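Local coordinates for protein beta-n-acetylhexosaminidase (Streptococcus pneumoniae, PDB 4AZI) that probably hydrolyses terminal beta-linked N-acetylglucosamine from glycans, as one of the tandem family 20 glycoside hydrolase catalytic modules of the pneumococcal exo-beta-D-N-acetylglucosaminidase StrH, at residues 35-40 and 345-350; 352-357 and 398-403; 29-34 and 105-110. The protein carries 2 engineered substitutions. All blocks are in the same frame, centred on the assembly; numbering follows the deposited sequence.

Overall arrangement
From the N terminus, helix 24-37 follows the first barrel strand and serves two contacts. Interaction 3 sets its middle, 29-34, against the end of helix 94-106 and the turn into the third strand, closing a loop of about 70 residues. Interaction 1 joins the end of the same helix, 35-40, to helix 339-352 after the eighth strand, bringing the barrel's first and last helices together across some 300 residues. These two cross along the chain and touch, Ser40 O lying 2.8 Å from Gly110 N. Interaction 2 follows in series, fastening the turn just before the C-terminal helix 402-414 to the loop after helix 339-352 and closing a 40-residue loop; Phe357 and Arg399 reach back onto interaction 1.

Interaction 1. Residues 35-40 and 345-350; sequences SELGYS and LMTAFA
Tyr39, just past helix 24-37, reaches across to helix 339-352 with the far half of its ring and its hydroxyl. From CB, CG stands anti to the carbonyl carbon (chi1 -72°), aiming the ring at the other helix; Leu37 CB sits at the ring's edge. Along the ring, CE1 passes 4.0 Å from Met346 CE, which lies over one face; CE2 is 4.3 Å from Phe349 CD2. CZ lies 3.6 Å from Met346 O, and OH donates to that oxygen over 2.7 Å, arriving in the carbonyl plane on a lone pair with a C=O...donor angle of 110°. The same oxygen takes the helical bond from Ala350 N. The Tyr39 hydroxyl also meets Phe349 at CB (3.6 Å) and at the ring edge. Beside it, Leu37 lays CD1 3.7 Å from Met346 CB, and both its methyls touch Thr347 OG1, a hydroxyl bonded to Phe343 O. Ala350 CB fits 4.1 Å from Leu37 CB. Here the first and last outer helices of the TIM barrel meet. The phenol is thus satisfied in a largely apolar seam: the bond ties the ring's far end to the helix, while Met346 CE and the Phe357 ring, edge-to-face, help hold the ring itself.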
# COMPACT_ATOMS: atom_id res chain seq x y z
N SER A 35 -4.00 -4.27 -14.59
CA SER A 35 -3.39 -5.15 -15.58
C SER A 35 -3.50 -4.62 -17.01
O SER A 35 -2.56 -4.76 -17.80
CB SER A 35 -3.99 -6.55 -15.51
OG SER A 35 -3.39 -7.38 -16.49
N GLU A 36 -4.64 -4.01 -17.34
CA GLU A 36 -4.83 -3.50 -18.69
C GLU A 36 -4.01 -2.24 -18.94
O GLU A 36 -3.51 -2.02 -20.05
CB GLU A 36 -6.32 -3.24 -18.98
CG GLU A 36 -6.73 -1.78 -18.85
CD GLU A 36 -8.04 -1.47 -19.55
OE1 GLU A 36 -9.06 -2.11 -19.22
OE2 GLU A 36 -8.04 -0.58 -20.43
N LEU A 37 -3.87 -1.43 -17.89
CA LEU A 37 -3.21 -0.13 -18.00
C LEU A 37 -1.69 -0.26 -17.83
O LEU A 37 -0.96 0.69 -18.10
CB LEU A 37 -3.80 0.86 -16.98
CG LEU A 37 -5.26 1.29 -17.20
CD1 LEU A 37 -5.80 2.07 -16.01
CD2 LEU A 37 -5.43 2.10 -18.48
N GLY A 38 -1.24 -1.44 -17.41
CA GLY A 38 0.20 -1.73 -17.33
C GLY A 38 0.89 -1.46 -16.01
O GLY A 38 2.13 -1.34 -15.96
N TYR A 39 0.10 -1.36 -14.94
CA TYR A 39 0.62 -1.33 -13.57
C TYR A 39 1.28 -2.65 -13.22
O TYR A 39 1.09 -3.64 -13.93
CB TYR A 39 -0.52 -1.05 -12.58
CG TYR A 39 -1.03 0.37 -12.62
CD1 TYR A 39 -1.94 0.79 -13.61
CD2 TYR A 39 -0.60 1.30 -11.68
CE1 TYR A 39 -2.39 2.10 -13.66
CE2 TYR A 39 -1.05 2.61 -11.71
CZ TYR A 39 -1.95 3.01 -12.70
OH TYR A 39 -2.38 4.31 -12.73
N SER A 40 2.05 -2.68 -12.13
CA SER A 40 2.68 -3.91 -11.70
C SER A 40 2.14 -4.45 -10.37
O SER A 40 2.29 -5.63 -10.07
CB SER A 40 4.21 -3.74 -11.62
OG SER A 40 4.54 -2.72 -10.70
N LEU A 345 -8.49 8.19 -13.04
CA LEU A 345 -7.24 8.61 -12.40
C LEU A 345 -6.10 7.66 -12.76
O LEU A 345 -5.02 8.10 -13.16
CB LEU A 345 -7.42 8.72 -10.88
CG LEU A 345 -6.31 9.33 -10.03
CD1 LEU A 345 -5.83 10.67 -10.56
CD2 LEU A 345 -6.78 9.48 -8.59
N MET A 346 -6.35 6.35 -12.64
CA MET A 346 -5.39 5.33 -13.04
C MET A 346 -4.98 5.44 -14.50
O MET A 346 -3.80 5.33 -14.82
CB MET A 346 -5.95 3.93 -12.77
CG MET A 346 -6.03 3.56 -11.31
SD MET A 346 -6.89 2.01 -11.07
CE MET A 346 -5.66 0.85 -11.66
N THR A 347 -5.96 5.64 -15.38
CA THR A 347 -5.72 5.73 -16.83
C THR A 347 -4.85 6.95 -17.17
O THR A 347 -3.91 6.84 -17.95
CB THR A 347 -7.05 5.76 -17.62
OG1 THR A 347 -7.81 4.59 -17.30
CG2 THR A 347 -6.80 5.81 -19.12
N ALA A 348 -5.17 8.09 -16.56
CA ALA A 348 -4.41 9.33 -16.76
C ALA A 348 -2.92 9.18 -16.39
O ALA A 348 -2.05 9.59 -17.16
CB ALA A 348 -5.04 10.46 -15.97
N PHE A 349 -2.65 8.57 -15.24
CA PHE A 349 -1.27 8.30 -14.79
C PHE A 349 -0.53 7.37 -15.78
O PHE A 349 0.63 7.61 -16.11
CB PHE A 349 -1.27 7.72 -13.37
CG PHE A 349 0.07 7.75 -12.67
CD1 PHE A 349 0.91 8.86 -12.77
CD2 PHE A 349 0.48 6.67 -11.88
CE1 PHE A 349 2.14 8.88 -12.11
CE2 PHE A 349 1.70 6.69 -11.22
CZ PHE A 349 2.53 7.80 -11.33
N ALA A 350 -1.22 6.33 -16.25
CA ALA A 350 -0.63 5.42 -17.24
C ALA A 350 -0.40 6.13 -18.57
O ALA A 350 0.67 5.99 -19.17
CB ALA A 350 -1.51 4.19 -17.43

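Interaction 2. Residues 352-357 and 398-403; sequences HNKDYF and NRNKQA
An Asx turn at the approach to the C-terminal helix meets the loop that follows helix 339-352: Asn398 OD1 accepts from Asn400 N at 2.9 Å, while Arg399 N, between them, turns to the loop 352-357. This amide donates to Phe357 O over 2.7 Å, with an N-H...acceptor angle of 139°, and makes a second, weak bond to Lys354 O. Asn398 holds CG between its backbone N and carbonyl carbon (chi1 66°), which turns OD1 back to Asn400 N and leaves ND2 to a water that donates in turn to Asp355 O at 2.7 Å; Asn398 CB lies 3.4 Å from Lys354 O. The loop thereby joins the last helix of the family 20 catalytic barrel to the C-terminal helix 402-414, for which Lys401 is the N-cap residue. Lys354 and Asn400 cross at about a right angle, Asn400 OD1 touching Lys354 CB at 3.3 Å and CD at 3.4 Å. Lys354 CG packs on Arg399 CB, 3.9 Å away. Both cations have partners on helix 339-352: Lys354 NZ bonds to Asp351 O, and the extended Arg399 chain carries NH2 to a salt bridge with Asp351 OD1.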
# COMPACT_ATOMS: atom_id res chain seq x y z
N HIS A 352 0.04 9.35 -19.23
CA HIS A 352 1.10 10.35 -19.15
C HIS A 352 2.47 9.75 -19.05
O HIS A 352 3.47 10.44 -19.22
CB HIS A 352 0.85 11.30 -17.97
CG HIS A 352 -0.19 12.35 -18.25
ND1 HIS A 352 -0.09 13.23 -19.27
CD2 HIS A 352 -1.37 12.66 -17.58
CE1 HIS A 352 -1.16 14.05 -19.26
NE2 HIS A 352 -1.94 13.70 -18.23
N ASN A 353 2.54 8.44 -18.78
CA ASN A 353 3.82 7.76 -18.55
C ASN A 353 3.94 6.44 -19.31
O ASN A 353 4.28 5.40 -18.72
CB ASN A 353 4.01 7.50 -17.05
CG ASN A 353 4.25 8.77 -16.27
OD1 ASN A 353 5.31 9.38 -16.37
ND2 ASN A 353 3.27 9.16 -15.46
N LYS A 354 3.67 6.48 -20.62
CA LYS A 354 3.57 5.26 -21.44
C LYS A 354 4.86 4.43 -21.52
O LYS A 354 4.80 3.23 -21.74
CB LYS A 354 3.07 5.60 -22.84
CG LYS A 354 1.59 5.96 -22.90
CD LYS A 354 1.17 6.21 -24.34
CE LYS A 354 -0.30 6.60 -24.43
NZ LYS A 354 -0.49 8.04 -24.09
N ASP A 355 6.01 5.09 -21.35
CA ASP A 355 7.31 4.41 -21.29
C ASP A 355 7.48 3.50 -20.07
O ASP A 355 8.23 2.53 -20.11
CB ASP A 355 8.46 5.44 -21.31
CG ASP A 355 8.12 6.73 -20.57
OD1 ASP A 355 6.92 7.13 -20.55
OD2 ASP A 355 9.04 7.37 -20.03
N TYR A 356 6.77 3.83 -18.98
CA TYR A 356 6.89 3.07 -17.74
C TYR A 356 5.87 1.95 -17.61
O TYR A 356 6.14 0.93 -16.97
CB TYR A 356 6.80 4.01 -16.53
CG TYR A 356 8.04 4.86 -16.36
CD1 TYR A 356 9.16 4.37 -15.69
CD2 TYR A 356 8.10 6.15 -16.89
CE1 TYR A 356 10.29 5.15 -15.54
CE2 TYR A 356 9.23 6.93 -16.75
CZ TYR A 356 10.31 6.42 -16.07
OH TYR A 356 11.43 7.20 -15.93
N PHE A 357 4.70 2.14 -18.21
CA PHE A 357 3.61 1.18 -18.10
C PHE A 357 3.61 0.15 -19.21
O PHE A 357 3.91 0.47 -20.37
CB PHE A 357 2.27 1.93 -18.05
CG PHE A 357 2.03 2.64 -16.75
CD1 PHE A 357 2.71 3.82 -16.45
CD2 PHE A 357 1.15 2.13 -15.81
CE1 PHE A 357 2.51 4.48 -15.25
CE2 PHE A 357 0.94 2.78 -14.60
CZ PHE A 357 1.61 3.96 -14.32
N ASN A 398 5.76 -1.76 -23.99
CA ASN A 398 5.19 -0.75 -23.11
C ASN A 398 3.90 -0.19 -23.70
O ASN A 398 3.50 -0.59 -24.80
CB ASN A 398 6.21 0.36 -22.76
CG ASN A 398 6.63 1.21 -23.95
OD1 ASN A 398 5.84 1.48 -24.86
ND2 ASN A 398 7.88 1.66 -23.94
N ARG A 399 3.26 0.72 -22.97
CA ARG A 399 1.96 1.28 -23.36
C ARG A 399 1.97 2.07 -24.70
O ARG A 399 0.93 2.29 -25.32
CB ARG A 399 1.39 2.11 -22.20
CG ARG A 399 -0.11 2.36 -22.27
CD ARG A 399 -0.67 2.93 -20.97
NE ARG A 399 -1.98 3.55 -21.20
CZ ARG A 399 -3.13 2.89 -21.29
NH1 ARG A 399 -3.17 1.57 -21.16
NH2 ARG A 399 -4.26 3.55 -21.52
N ASN A 400 3.15 2.48 -25.16
CA ASN A 400 3.28 3.11 -26.47
C ASN A 400 3.00 2.17 -27.64
O ASN A 400 2.72 2.62 -28.75
CB ASN A 400 4.67 3.72 -26.65
CG ASN A 400 4.85 4.99 -25.85
OD1 ASN A 400 4.09 5.93 -26.00
ND2 ASN A 400 5.87 5.01 -24.99
N LYS A 401 3.06 0.86 -27.38
CA LYS A 401 3.09 -0.14 -28.44
C LYS A 401 1.92 -1.14 -28.43
O LYS A 401 2.11 -2.33 -28.71
CB LYS A 401 4.43 -0.89 -28.41
CG LYS A 401 5.64 -0.02 -28.66
CD LYS A 401 5.68 0.50 -30.09
CE LYS A 401 6.68 1.64 -30.25
NZ LYS A 401 8.09 1.16 -30.16
N GLN A 402 0.72 -0.65 -28.12
CA GLN A 402 -0.46 -1.51 -28.12
C GLN A 402 -0.80 -2.04 -29.51
O GLN A 402 -1.01 -3.23 -29.69
CB GLN A 402 -1.68 -0.79 -27.51
CG GLN A 402 -2.82 -1.73 -27.15
CD GLN A 402 -2.40 -2.85 -26.21
OE1 GLN A 402 -1.69 -2.62 -25.23
NE2 GLN A 402 -2.82 -4.07 -26.52
N ALA A 403 -0.83 -1.13 -30.49
CA ALA A 403 -1.10 -1.50 -31.88
C ALA A 403 -0.17 -2.63 -32.33
O ALA A 403 -0.62 -3.61 -32.92
CB ALA A 403 -0.96 -0.28 -32.78
O HOH W 1 9.92 1.97 -22.10

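Interaction 3. Residues 29-34 and 105-110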
# COMPACT_ATOMS: atom_id res chain seq x y z
N ARG A 29 -11.72 -6.22 -9.93
CA ARG A 29 -11.89 -5.22 -10.99
C ARG A 29 -10.76 -4.18 -11.05
O ARG A 29 -10.33 -3.77 -12.13
CB ARG A 29 -13.23 -4.50 -10.85
CG ARG A 29 -14.42 -5.33 -11.27
CD ARG A 29 -15.41 -4.46 -12.02
NE ARG A 29 -14.95 -4.22 -13.40
CZ ARG A 29 -15.48 -3.34 -14.24
NH1 ARG A 29 -16.50 -2.58 -13.87
NH2 ARG A 29 -14.98 -3.21 -15.46
N ILE A 30 -10.31 -3.74 -9.87
CA ILE A 30 -9.13 -2.88 -9.76
C ILE A 30 -7.88 -3.57 -10.33
O ILE A 30 -7.13 -2.97 -11.10
CB ILE A 30 -8.90 -2.42 -8.29
CG1 ILE A 30 -9.98 -1.42 -7.88
CG2 ILE A 30 -7.49 -1.85 -8.10
CD1 ILE A 30 -10.11 -1.20 -6.38
N VAL A 31 -7.67 -4.84 -9.95
CA VAL A 31 -6.59 -5.69 -10.49
C VAL A 31 -6.65 -5.74 -12.03
O VAL A 31 -5.63 -5.54 -12.70
CB VAL A 31 -6.67 -7.13 -9.90
CG1 VAL A 31 -5.86 -8.11 -10.74
CG2 VAL A 31 -6.19 -7.15 -8.46
N ASP A 32 -7.85 -6.00 -12.55
CA ASP A 32 -8.15 -6.01 -13.99
C ASP A 32 -7.75 -4.71 -14.68
O ASP A 32 -7.08 -4.73 -15.71
CB ASP A 32 -9.65 -6.21 -14.23
CG ASP A 32 -10.11 -7.62 -13.94
OD1 ASP A 32 -9.26 -8.51 -13.74
OD2 ASP A 32 -11.34 -7.83 -13.92
N LYS A 33 -8.20 -3.60 -14.11
CA LYS A 33 -7.90 -2.28 -14.65
C LYS A 33 -6.41 -1.97 -14.56
O LYS A 33 -5.87 -1.36 -15.47
CB LYS A 33 -8.70 -1.19 -13.93
CG LYS A 33 -8.75 0.13 -14.68
CD LYS A 33 -9.48 -0.02 -16.01
CE LYS A 33 -9.47 1.27 -16.81
NZ LYS A 33 -10.12 1.09 -18.15
N ALA A 34 -5.77 -2.39 -13.47
CA ALA A 34 -4.32 -2.22 -13.33
C ALA A 34 -3.56 -3.03 -14.37
O ALA A 34 -2.61 -2.55 -14.98
CB ALA A 34 -3.87 -2.59 -11.93
N LYS A 105 -1.86 -12.60 -9.41
CA LYS A 105 -0.64 -13.28 -9.88
C LYS A 105 -0.79 -13.76 -11.32
O LYS A 105 0.13 -13.61 -12.12
CB LYS A 105 -0.25 -14.44 -8.94
CG LYS A 105 1.17 -14.98 -9.15
CD LYS A 105 1.43 -16.20 -8.27
CE LYS A 105 2.59 -17.00 -8.82
NZ LYS A 105 2.81 -18.27 -8.08
N SER A 106 -1.98 -14.28 -11.66
CA SER A 106 -2.28 -14.76 -13.02
C SER A 106 -2.21 -13.65 -14.08
O SER A 106 -2.07 -13.91 -15.27
CB SER A 106 -3.66 -15.45 -13.06
OG SER A 106 -4.71 -14.51 -13.00
N LYS A 107 -2.32 -12.41 -13.62
CA LYS A 107 -2.20 -11.26 -14.49
C LYS A 107 -0.89 -10.48 -14.26
O LYS A 107 -0.79 -9.31 -14.64
CB LYS A 107 -3.42 -10.35 -14.33
CG LYS A 107 -4.69 -10.95 -14.92
CD LYS A 107 -5.92 -10.24 -14.42
CE LYS A 107 -7.19 -10.95 -14.87
NZ LYS A 107 -7.34 -10.88 -16.35
N ASP A 108 0.10 -11.14 -13.65
CA ASP A 108 1.41 -10.56 -13.33
C ASP A 108 1.29 -9.25 -12.53
O ASP A 108 2.05 -8.31 -12.74
CB ASP A 108 2.26 -10.36 -14.61
CG ASP A 108 2.63 -11.68 -15.30
OD1 ASP A 108 2.85 -12.71 -14.61
OD2 ASP A 108 2.72 -11.69 -16.55
N ILE A 109 0.32 -9.21 -11.63
CA ILE A 109 0.11 -8.09 -10.71
C ILE A 109 0.48 -8.60 -9.31
O ILE A 109 -0.05 -9.61 -8.86
CB ILE A 109 -1.36 -7.59 -10.73
CG1 ILE A 109 -1.75 -7.00 -12.11
CG2 ILE A 109 -1.63 -6.58 -9.63
CD1 ILE A 109 -0.91 -5.84 -12.60
N GLY A 110 1.40 -7.91 -8.64
CA GLY A 110 1.67 -8.22 -7.25
C GLY A 110 0.66 -7.58 -6.32
O GLY A 110 0.00 -6.60 -6.68
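Ile109, Val31 and Lys107 form most of this contact between neighbouring outer helices of the TIM barrel, where a Schellman motif ends helix 94-106 and leads into the third barrel strand. In that motif Asp108, with positive phi, is the C-prime residue: Asp108 N bonds to Lys105 O and Ile109 N to Ala104 O. The turn sends the side chains of Lys107 and Ile109, on either side of Asp108 in sequence, toward helix 24-37. With chi1 at -64°, CG1 swings beside the backbone N of Ile109 and this branch leads to the helix, with CG1 4.2 Å from Val31 O and 4.5 Å from Val31 CG1. Its tip, CD1, continues to Ala34 CB at 4.4 Å. Val31 also packs on Leu100, Tyr103 and Ala104 of helix 94-106, extending the apolar seam along the helix. The aliphatic part of Lys107 continues the seam, CD 4.3 Å from Val31 CG1. Further out it crosses Asp32, whose OD1 is hydrogen-bonded to Tyr103 OH. The Lys107 chain bends at its last torsion (chi4 -66°), and NZ bonds to Asn362 OD1; it stays 4.0 Å from Asp32 OD1, beyond a salt bridge, while Lys107 CE touches that oxygen at 3.4 Å.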